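PDB 3GUE: UTP-glucose-1-phosphate uridylyltransferase 2 from Trypanosoma brucei, which probably catalyses the reversible transfer of a uridylyl group from UTP to alpha-D-glucose 1-phosphate, giving UDP-glucose and diphosphate. Local coordinates for residues Gly68-Thr71 / Ala72-Arg75; Gln114-His117 / Phe118-Arg122; Asp421-Glu424 / Lys425-Gly429. All blocks are in the same frame, centred on the assembly; numbering follows the deposited sequence.

Interaction 1: Gly68-Thr71 / Ala72-Arg75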
ATOM      1  N   GLY A  68       3.671 -29.088  -9.540  1.00 29.31           N
ATOM      2  CA  GLY A  68       2.722 -29.749  -8.644  1.00 28.52           C
ATOM      3  C   GLY A  68       2.262 -28.760  -7.598  1.00 27.65           C
ATOM      4  O   GLY A  68       2.969 -27.780  -7.319  1.00 28.17           O
ATOM      5  N   GLU A  69       1.050 -28.961  -7.070  1.00 26.71           N
ATOM      6  CA  GLU A  69       0.547 -28.140  -5.959  1.00 25.88           C
ATOM      7  C   GLU A  69      -0.005 -29.017  -4.849  1.00 24.51           C
ATOM      8  O   GLU A  69      -0.534 -30.088  -5.102  1.00 24.28           O
ATOM      9  CB  GLU A  69      -0.535 -27.172  -6.410  1.00 26.56           C
ATOM     10  CG  GLU A  69      -0.036 -26.109  -7.370  1.00 28.52           C
ATOM     11  CD  GLU A  69      -1.163 -25.409  -8.069  1.00 31.28           C
ATOM     12  OE1 GLU A  69      -2.261 -25.985  -8.107  1.00 35.84           O
ATOM     13  OE2 GLU A  69      -0.956 -24.293  -8.598  1.00 32.86           O
ATOM     14  N   ASN A  70       0.126 -28.533  -3.629  1.00 23.20           N
ATOM     15  CA  ASN A  70      -0.458 -29.172  -2.484  1.00 23.80           C
ATOM     16  C   ASN A  70      -1.775 -28.468  -2.226  1.00 23.69           C
ATOM     17  O   ASN A  70      -1.790 -27.479  -1.480  1.00 23.22           O
ATOM     18  CB  ASN A  70       0.471 -29.020  -1.267  1.00 23.41           C
ATOM     19  CG  ASN A  70       0.068 -29.923  -0.094  1.00 24.77           C
ATOM     20  OD1 ASN A  70      -1.004 -30.528  -0.103  1.00 23.43           O
ATOM     21  ND2 ASN A  70       0.936 -30.003   0.928  1.00 23.26           N
ATOM     22  N   THR A  71      -2.860 -28.977  -2.838  1.00 24.05           N
ATOM     23  CA  THR A  71      -4.218 -28.383  -2.689  1.00 24.61           C
ATOM     24  C   THR A  71      -4.679 -28.350  -1.222  1.00 24.22           C
ATOM     25  O   THR A  71      -5.417 -27.462  -0.832  1.00 24.02           O
ATOM     26  CB  THR A  71      -5.275 -29.078  -3.587  1.00 23.97           C
ATOM     27  OG1 THR A  71      -4.735 -29.242  -4.900  1.00 25.52           O
ATOM     28  CG2 THR A  71      -6.558 -28.237  -3.703  1.00 25.90           C
ATOM     29  N   ALA A  72      -4.206 -29.298  -0.414  1.00 24.42           N
ATOM     30  CA  ALA A  72      -4.432 -29.276   1.037  1.00 24.32           C
ATOM     31  C   ALA A  72      -4.042 -27.951   1.718  1.00 24.95           C
ATOM     32  O   ALA A  72      -4.745 -27.499   2.638  1.00 24.94           O
ATOM     33  CB  ALA A  72      -3.747 -30.464   1.703  1.00 24.97           C
ATOM     34  N   LEU A  73      -2.952 -27.330   1.257  1.00 24.24           N
ATOM     35  CA  LEU A  73      -2.567 -25.970   1.687  1.00 25.23           C
ATOM     36  C   LEU A  73      -3.478 -24.844   1.222  1.00 24.92           C
ATOM     37  O   LEU A  73      -3.762 -23.919   1.990  1.00 25.20           O
ATOM     38  CB  LEU A  73      -1.104 -25.647   1.313  1.00 24.66           C
ATOM     39  CG  LEU A  73      -0.071 -26.428   2.133  1.00 26.64           C
ATOM     40  CD1 LEU A  73       1.292 -26.325   1.487  1.00 25.68           C
ATOM     41  CD2 LEU A  73      -0.036 -26.017   3.665  1.00 23.84           C
ATOM     42  N   LEU A  74      -3.927 -24.888  -0.031  1.00 24.85           N
ATOM     43  CA  LEU A  74      -4.881 -23.889  -0.523  1.00 25.08           C
ATOM     44  C   LEU A  74      -6.171 -23.920   0.301  1.00 25.16           C
ATOM     45  O   LEU A  74      -6.772 -22.877   0.616  1.00 24.13           O
ATOM     46  CB  LEU A  74      -5.203 -24.135  -1.999  1.00 25.44           C
ATOM     47  CG  LEU A  74      -6.226 -23.184  -2.612  1.00 26.01           C
ATOM     48  CD1 LEU A  74      -5.774 -21.723  -2.617  1.00 28.12           C
ATOM     49  CD2 LEU A  74      -6.618 -23.655  -4.008  1.00 26.59           C
ATOM     50  N   ARG A  75      -6.580 -25.131   0.672  1.00 24.17           N
ATOM     51  CA  ARG A  75      -7.719 -25.294   1.553  1.00 25.90           C
ATOM     52  C   ARG A  75      -7.496 -24.618   2.907  1.00 26.07           C
ATOM     53  O   ARG A  75      -8.451 -24.310   3.613  1.00 27.33           O
ATOM     54  CB  ARG A  75      -8.044 -26.787   1.717  1.00 25.38           C
ATOM     55  CG  ARG A  75      -8.666 -27.431   0.479  1.00 25.65           C
ATOM     56  CD  ARG A  75      -9.382 -28.716   0.863  1.00 26.27           C
ATOM     57  NE  ARG A  75      -8.446 -29.729   1.347  1.00 27.68           N
ATOM     58  CZ  ARG A  75      -7.769 -30.585   0.579  1.00 28.16           C
ATOM     59  NH1 ARG A  75      -7.922 -30.598  -0.744  1.00 27.66           N
ATOM     60  NH2 ARG A  75      -6.910 -31.421   1.142  1.00 27.64           N
TER
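N70 and T71 lead the chain into the short helix 71-74, and with L73 and R75 they make up its first turn. Two backbone bonds wind it. L73 N donates to N70 O at 3.0 Å, bent to 135° at the hydrogen and reaching the oxygen from above the carbonyl plane. R75 N donates to T71 O, also at 3.0 Å but much straighter (163°). The chain thus closes first over three residues and then over four. T71 O is further covered by aliphatic carbon, with L74 CB 3.5 Å from it.

The amide of N70 turns back on the helix start, its oxygen and nitrogen meeting different residues. CG stands anti to the backbone N (chi1 -168°), which sets the amide beside two neighbours at once: OD1 is 3.3 Å from A72 CB, and ND2 rests 3.7 Å from L73 CD1. The L73 methyl also reaches back to N70 CB, so that the leucine branch crosses both the stem and the nitrogen end of the asparagine. R75, four residues after T71, bends at chi3 and brings its guanidinium back over the backbone, with A72 CA 3.3 Å above the plane of the group, toward its rim. R75 NH1 comes 4.0 Å from T71 CG2, a loose van der Waals contact rather than a polar one.

Away from this exposed arginine, the turn is closed in by helices. L73 packs on D233 and H236 of helix 229-237, whose D233 also accepts a weak hydrogen bond from N70 N, and a glycerol lies near the leucine. L74 wedges between that helix, at V229, and helix 107-122, at F118 and R122.

Interaction 2: Gln114-His117 / Phe118-Arg122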
ATOM      1  N   GLN A 114     -11.514 -10.729  -9.653  1.00 24.29           N
ATOM      2  CA  GLN A 114     -10.357 -11.625  -9.458  1.00 25.40           C
ATOM      3  C   GLN A 114     -10.734 -12.780  -8.525  1.00 25.24           C
ATOM      4  O   GLN A 114     -10.429 -13.929  -8.808  1.00 24.76           O
ATOM      5  CB  GLN A 114      -9.177 -10.862  -8.859  1.00 25.49           C
ATOM      6  CG  GLN A 114      -8.390 -10.041  -9.880  1.00 25.91           C
ATOM      7  CD  GLN A 114      -7.403  -9.069  -9.275  1.00 27.17           C
ATOM      8  OE1 GLN A 114      -7.078  -9.145  -8.074  1.00 32.56           O
ATOM      9  NE2 GLN A 114      -6.908  -8.146 -10.103  1.00 25.11           N
ATOM     10  N   LEU A 115     -11.431 -12.450  -7.436  1.00 25.53           N
ATOM     11  CA  LEU A 115     -11.763 -13.421  -6.387  1.00 25.74           C
ATOM     12  C   LEU A 115     -12.740 -14.431  -6.942  1.00 26.00           C
ATOM     13  O   LEU A 115     -12.605 -15.641  -6.727  1.00 26.31           O
ATOM     14  CB  LEU A 115     -12.388 -12.691  -5.193  1.00 25.66           C
ATOM     15  CG  LEU A 115     -12.952 -13.514  -4.028  1.00 26.19           C
ATOM     16  CD1 LEU A 115     -11.809 -14.172  -3.223  1.00 23.85           C
ATOM     17  CD2 LEU A 115     -13.807 -12.619  -3.136  1.00 25.01           C
ATOM     18  N   GLU A 116     -13.740 -13.904  -7.648  1.00 26.05           N
ATOM     19  CA  GLU A 116     -14.773 -14.693  -8.279  1.00 27.10           C
ATOM     20  C   GLU A 116     -14.141 -15.620  -9.312  1.00 26.59           C
ATOM     21  O   GLU A 116     -14.518 -16.785  -9.365  1.00 27.12           O
ATOM     22  CB  GLU A 116     -15.832 -13.756  -8.902  1.00 27.11           C
ATOM     23  CG  GLU A 116     -16.934 -14.426  -9.647  1.00 30.60           C
ATOM     24  CD  GLU A 116     -17.092 -13.840 -11.038  1.00 34.81           C
ATOM     25  OE1 GLU A 116     -17.400 -12.618 -11.171  1.00 36.32           O
ATOM     26  OE2 GLU A 116     -16.873 -14.608 -11.995  1.00 36.03           O
ATOM     27  N   HIS A 117     -13.166 -15.133 -10.099  1.00 26.26           N
ATOM     28  CA  HIS A 117     -12.463 -16.000 -11.077  1.00 26.18           C
ATOM     29  C   HIS A 117     -11.701 -17.124 -10.374  1.00 26.62           C
ATOM     30  O   HIS A 117     -11.722 -18.266 -10.824  1.00 25.98           O
ATOM     31  CB  HIS A 117     -11.494 -15.214 -11.990  1.00 25.61           C
ATOM     32  CG  HIS A 117     -10.878 -16.044 -13.085  1.00 23.84           C
ATOM     33  ND1 HIS A 117     -11.442 -16.158 -14.339  1.00 25.64           N
ATOM     34  CD2 HIS A 117      -9.752 -16.796 -13.118  1.00 20.74           C
ATOM     35  CE1 HIS A 117     -10.701 -16.954 -15.090  1.00 24.13           C
ATOM     36  NE2 HIS A 117      -9.663 -17.346 -14.377  1.00 23.12           N
ATOM     37  N   PHE A 118     -11.005 -16.764  -9.292  1.00 27.98           N
ATOM     38  CA  PHE A 118     -10.219 -17.709  -8.484  1.00 28.86           C
ATOM     39  C   PHE A 118     -11.118 -18.825  -7.943  1.00 29.03           C
ATOM     40  O   PHE A 118     -10.856 -20.005  -8.168  1.00 29.17           O
ATOM     41  CB  PHE A 118      -9.520 -16.967  -7.331  1.00 30.14           C
ATOM     42  CG  PHE A 118      -8.421 -17.764  -6.664  1.00 30.68           C
ATOM     43  CD1 PHE A 118      -7.098 -17.594  -7.045  1.00 31.95           C
ATOM     44  CD2 PHE A 118      -8.717 -18.685  -5.657  1.00 32.92           C
ATOM     45  CE1 PHE A 118      -6.070 -18.329  -6.428  1.00 34.12           C
ATOM     46  CE2 PHE A 118      -7.706 -19.438  -5.038  1.00 33.99           C
ATOM     47  CZ  PHE A 118      -6.377 -19.253  -5.422  1.00 33.05           C
ATOM     48  N   ARG A 119     -12.174 -18.438  -7.234  1.00 29.28           N
ATOM     49  CA  ARG A 119     -13.160 -19.383  -6.700  1.00 29.75           C
ATOM     50  C   ARG A 119     -13.825 -20.297  -7.746  1.00 29.77           C
ATOM     51  O   ARG A 119     -13.988 -21.509  -7.505  1.00 29.64           O
ATOM     52  CB  ARG A 119     -14.206 -18.627  -5.879  1.00 29.84           C
ATOM     53  CG  ARG A 119     -13.652 -18.025  -4.592  1.00 30.59           C
ATOM     54  CD  ARG A 119     -14.627 -17.029  -4.005  1.00 32.67           C
ATOM     55  NE  ARG A 119     -14.418 -16.786  -2.580  1.00 34.94           N
ATOM     56  CZ  ARG A 119     -15.103 -15.891  -1.880  1.00 35.02           C
ATOM     57  NH1 ARG A 119     -16.032 -15.164  -2.482  1.00 36.92           N
ATOM     58  NH2 ARG A 119     -14.871 -15.725  -0.585  1.00 34.96           N
ATOM     59  N   GLN A 120     -14.201 -19.734  -8.896  1.00 29.74           N
ATOM     60  CA  GLN A 120     -14.784 -20.529  -9.999  1.00 29.70           C
ATOM     61  C   GLN A 120     -13.779 -21.565 -10.522  1.00 29.55           C
ATOM     62  O   GLN A 120     -13.990 -22.774 -10.384  1.00 30.10           O
ATOM     63  CB  GLN A 120     -15.259 -19.629 -11.167  1.00 29.68           C
ATOM     64  CG  GLN A 120     -16.476 -18.731 -10.887  1.00 30.33           C
ATOM     65  CD  GLN A 120     -17.831 -19.456 -10.998  1.00 31.61           C
ATOM     66  OE1 GLN A 120     -17.926 -20.553 -11.558  1.00 31.68           O
ATOM     67  NE2 GLN A 120     -18.886 -18.827 -10.469  1.00 31.65           N
ATOM     68  N   VAL A 121     -12.686 -21.074 -11.107  1.00 29.54           N
ATOM     69  CA  VAL A 121     -11.668 -21.906 -11.765  1.00 29.40           C
ATOM     70  C   VAL A 121     -11.165 -23.067 -10.906  1.00 29.22           C
ATOM     71  O   VAL A 121     -11.013 -24.193 -11.390  1.00 28.75           O
ATOM     72  CB  VAL A 121     -10.467 -21.038 -12.228  1.00 29.56           C
ATOM     73  CG1 VAL A 121      -9.216 -21.898 -12.501  1.00 30.37           C
ATOM     74  CG2 VAL A 121     -10.846 -20.241 -13.467  1.00 29.64           C
ATOM     75  N   ARG A 122     -10.901 -22.778  -9.635  1.00 29.05           N
ATOM     76  CA  ARG A 122     -10.354 -23.767  -8.723  1.00 29.56           C
ATOM     77  C   ARG A 122     -11.421 -24.560  -7.959  1.00 29.17           C
ATOM     78  O   ARG A 122     -11.087 -25.458  -7.199  1.00 29.00           O
ATOM     79  CB  ARG A 122      -9.370 -23.107  -7.759  1.00 29.60           C
ATOM     80  CG  ARG A 122      -8.004 -22.894  -8.372  1.00 31.34           C
ATOM     81  CD  ARG A 122      -7.087 -22.185  -7.398  1.00 33.87           C
ATOM     82  NE  ARG A 122      -5.806 -21.798  -7.991  1.00 34.57           N
ATOM     83  CZ  ARG A 122      -4.756 -22.605  -8.156  1.00 33.50           C
ATOM     84  NH1 ARG A 122      -4.805 -23.882  -7.792  1.00 31.25           N
ATOM     85  NH2 ARG A 122      -3.648 -22.125  -8.699  1.00 33.41           N
TER
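H117 and V121 meet one turn apart by a CH-pi contact: V121 CG2 sits over one face of the imidazole, 3.6 Å from the ring centroid and 29° off its normal. The methyl is displaced toward the rim, where NE2 is its nearest ring atom at 3.3 Å. With H117 CG anti to its backbone N (chi1 -174°), the ring swings along the helix toward V121.

A second side-chain pair, L115 and R119, brings carbon against charge without a polar bond between them. L115 CD2 covers one face of the guanidinium, 3.4 Å from NH1, while L115 CD1 lies alongside NE. The arginine runs extended from CG to NE, and its NH2 finds its acceptor beyond the helix, at V126 O. Both residues also pack on F128 of strand 128-132 and on L150.

This is the last part of helix 107-122, which leads into strand 128-132 and thereby completes the crossover from its parallel neighbour, strand 77-83, in the central mixed sheet of the GT-A-like nucleotide-binding domain.

Backbone bonds of regular alpha-helical spacing connect the two halves. R119 N to L115 O is the straightest (2.9 Å, 178°), and F118 N, Q120 N and V121 N bond likewise to Q114 O, E116 O and H117 O. Q120 CG lies 3.2 Å from E116 O.

Interaction 3: Asp421-Glu424 / Lys425-Gly429; sequences DGFE and KLVKG
F423 and V427 form the tight side of this helical turn, both methyls of the valine meeting the outer end of the ring. V427 CG2 stands over one face, 4.1 Å from the ring centroid and 19° off the normal, while V427 CG1 reaches the ring's far atom, F423 CZ, at 3.8 Å. The valine's first torsion (chi1 -77°) puts CG2 in the crowded position between backbone N and carbonyl carbon, where it also comes 3.4 Å from F423 O. L426 adds a looser apolar contact, its CD2 lying 4.2 Å from F423 CD1. F423 and L426 are buried: the ring packs on C378, L381, L382 and R385 of helix 378-385, and L426 on V446 and F448, while both touch L412.

The other side is polar and loosely held. K425 bends at chi2, chi3 and chi4 and curls back along the helix, so that its CE lies 3.7 Å from D421 O; that buried oxygen has no polar partner in the model. The lysine's charge stops short of a salt bridge, with NZ 4.8 Å from D421 OD2, although the opposite charges may still attract weakly. E424 is exposed, its chain extended beyond CG, and K428 NZ makes a long, weak ion pair with E447.

Two backbone bonds here are weak as well: K425 N to G422 O (3.3 Å) and L426 N to F423 O are bent and span three residues, as the helix nears its end. Helix 420-427 links strand 409-412 to its parallel neighbour, strand 437-443, in a beta-alpha-beta crossover that opens the C-terminal parallel sheet, consistent with the beta-helix domain of related eukaryotic UDP-glucose pyrophosphorylases.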
ATOM      1  N   ASP A 421      -7.827  16.220  -8.259  1.00 28.64           N
ATOM      2  CA  ASP A 421      -8.421  17.361  -8.938  1.00 30.17           C
ATOM      3  C   ASP A 421      -7.512  17.997  -9.984  1.00 30.03           C
ATOM      4  O   ASP A 421      -7.982  18.442 -11.032  1.00 31.22           O
ATOM      5  CB  ASP A 421      -8.781  18.429  -7.902  1.00 31.32           C
ATOM      6  CG  ASP A 421      -9.835  19.345  -8.389  1.00 33.75           C
ATOM      7  OD1 ASP A 421     -10.953  18.837  -8.657  1.00 37.46           O
ATOM      8  OD2 ASP A 421      -9.555  20.569  -8.511  1.00 36.39           O
ATOM      9  N   GLY A 422      -6.217  18.083  -9.681  1.00 29.29           N
ATOM     10  CA  GLY A 422      -5.249  18.634 -10.617  1.00 28.35           C
ATOM     11  C   GLY A 422      -4.961  17.641 -11.727  1.00 27.55           C
ATOM     12  O   GLY A 422      -4.850  18.034 -12.904  1.00 27.53           O
ATOM     13  N   PHE A 423      -4.852  16.358 -11.336  1.00 27.10           N
ATOM     14  CA  PHE A 423      -4.603  15.231 -12.238  1.00 26.38           C
ATOM     15  C   PHE A 423      -5.740  15.115 -13.228  1.00 26.87           C
ATOM     16  O   PHE A 423      -5.531  14.689 -14.349  1.00 27.45           O
ATOM     17  CB  PHE A 423      -4.443  13.895 -11.474  1.00 25.53           C
ATOM     18  CG  PHE A 423      -4.365  12.676 -12.393  1.00 25.74           C
ATOM     19  CD1 PHE A 423      -3.315  12.535 -13.312  1.00 22.88           C
ATOM     20  CD2 PHE A 423      -5.341  11.675 -12.334  1.00 26.29           C
ATOM     21  CE1 PHE A 423      -3.256  11.422 -14.191  1.00 23.95           C
ATOM     22  CE2 PHE A 423      -5.290  10.562 -13.193  1.00 28.04           C
ATOM     23  CZ  PHE A 423      -4.230  10.441 -14.131  1.00 25.35           C
ATOM     24  N   GLU A 424      -6.941  15.462 -12.771  1.00 26.99           N
ATOM     25  CA  GLU A 424      -8.167  15.481 -13.578  1.00 27.76           C
ATOM     26  C   GLU A 424      -8.117  16.366 -14.834  1.00 27.46           C
ATOM     27  O   GLU A 424      -8.647  15.982 -15.878  1.00 27.52           O
ATOM     28  CB  GLU A 424      -9.369  15.787 -12.692  1.00 28.44           C
ATOM     29  CG  GLU A 424      -9.745  14.561 -11.844  1.00 31.44           C
ATOM     30  CD  GLU A 424     -10.830  14.802 -10.836  1.00 34.05           C
ATOM     31  OE1 GLU A 424     -11.154  13.845 -10.107  1.00 35.02           O
ATOM     32  OE2 GLU A 424     -11.360  15.929 -10.755  1.00 38.89           O
ATOM     33  N   LYS A 425      -7.475  17.525 -14.752  1.00 26.67           N
ATOM     34  CA  LYS A 425      -7.273  18.345 -15.948  1.00 27.42           C
ATOM     35  C   LYS A 425      -6.337  17.732 -17.000  1.00 26.94           C
ATOM     36  O   LYS A 425      -6.538  17.920 -18.221  1.00 26.61           O
ATOM     37  CB  LYS A 425      -6.868  19.779 -15.574  1.00 27.50           C
ATOM     38  CG  LYS A 425      -8.122  20.682 -15.426  1.00 30.90           C
ATOM     39  CD  LYS A 425      -7.987  21.780 -14.393  1.00 34.71           C
ATOM     40  CE  LYS A 425      -8.690  21.393 -13.098  1.00 37.39           C
ATOM     41  NZ  LYS A 425     -10.174  21.688 -13.140  1.00 40.10           N
ATOM     42  N   LEU A 426      -5.327  16.995 -16.527  1.00 26.38           N
ATOM     43  CA  LEU A 426      -4.329  16.372 -17.398  1.00 25.93           C
ATOM     44  C   LEU A 426      -4.922  15.325 -18.368  1.00 26.21           C
ATOM     45  O   LEU A 426      -4.566  15.294 -19.560  1.00 25.73           O
ATOM     46  CB  LEU A 426      -3.203  15.743 -16.548  1.00 26.18           C
ATOM     47  CG  LEU A 426      -2.040  15.121 -17.308  1.00 25.80           C
ATOM     48  CD1 LEU A 426      -1.311  16.250 -18.078  1.00 26.99           C
ATOM     49  CD2 LEU A 426      -1.047  14.375 -16.387  1.00 26.01           C
ATOM     50  N   VAL A 427      -5.803  14.469 -17.837  1.00 25.43           N
ATOM     51  CA  VAL A 427      -6.408  13.358 -18.560  1.00 25.37           C
ATOM     52  C   VAL A 427      -7.877  13.610 -18.973  1.00 26.16           C
ATOM     53  O   VAL A 427      -8.510  12.740 -19.585  1.00 26.92           O
ATOM     54  CB  VAL A 427      -6.407  12.073 -17.700  1.00 24.71           C
ATOM     55  CG1 VAL A 427      -5.023  11.429 -17.663  1.00 25.77           C
ATOM     56  CG2 VAL A 427      -6.941  12.351 -16.299  1.00 22.68           C
ATOM     57  N   LYS A 428      -8.404  14.779 -18.615  1.00 26.44           N
ATOM     58  CA  LYS A 428      -9.767  15.196 -18.926  1.00 27.02           C
ATOM     59  C   LYS A 428     -10.153  14.875 -20.372  1.00 26.99           C
ATOM     60  O   LYS A 428     -11.177  14.250 -20.631  1.00 26.49           O
ATOM     61  CB  LYS A 428      -9.864  16.705 -18.686  1.00 27.78           C
ATOM     62  CG  LYS A 428     -11.158  17.345 -19.053  1.00 29.73           C
ATOM     63  CD  LYS A 428     -10.936  18.812 -19.376  1.00 32.42           C
ATOM     64  CE  LYS A 428     -10.607  19.635 -18.154  1.00 32.54           C
ATOM     65  NZ  LYS A 428     -10.172  20.997 -18.587  1.00 32.37           N
ATOM     66  N   GLY A 429      -9.326  15.327 -21.310  1.00 26.76           N
ATOM     67  CA  GLY A 429      -9.610  15.130 -22.733  1.00 27.44           C
ATOM     68  C   GLY A 429      -9.012  13.863 -23.302  1.00 27.70           C
ATOM     69  O   GLY A 429      -9.071  13.635 -24.515  1.00 27.64           O
TER

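Overall arrangement
All three are local contacts between residues a turn or so apart. Interaction 1, a loop running into a short helix, adjoins the helix of interaction 2: L74 joins the two, and E69 faces R122 in a long, weak ion pair. Interaction 3 stands about 46 Å from interaction 1, centre to centre, across the chain's centre. Interaction 2 is mainly a surface contact with regular backbone bonds, whereas 1 and 3 are partly buried; interaction 1 mixes a three-residue and a four-residue bond, and those in 3 are weak and three-residue. A methyl covers an imidazole in 2 and a phenyl in 3; in interaction 1 an amide and a guanidinium lie against the turn.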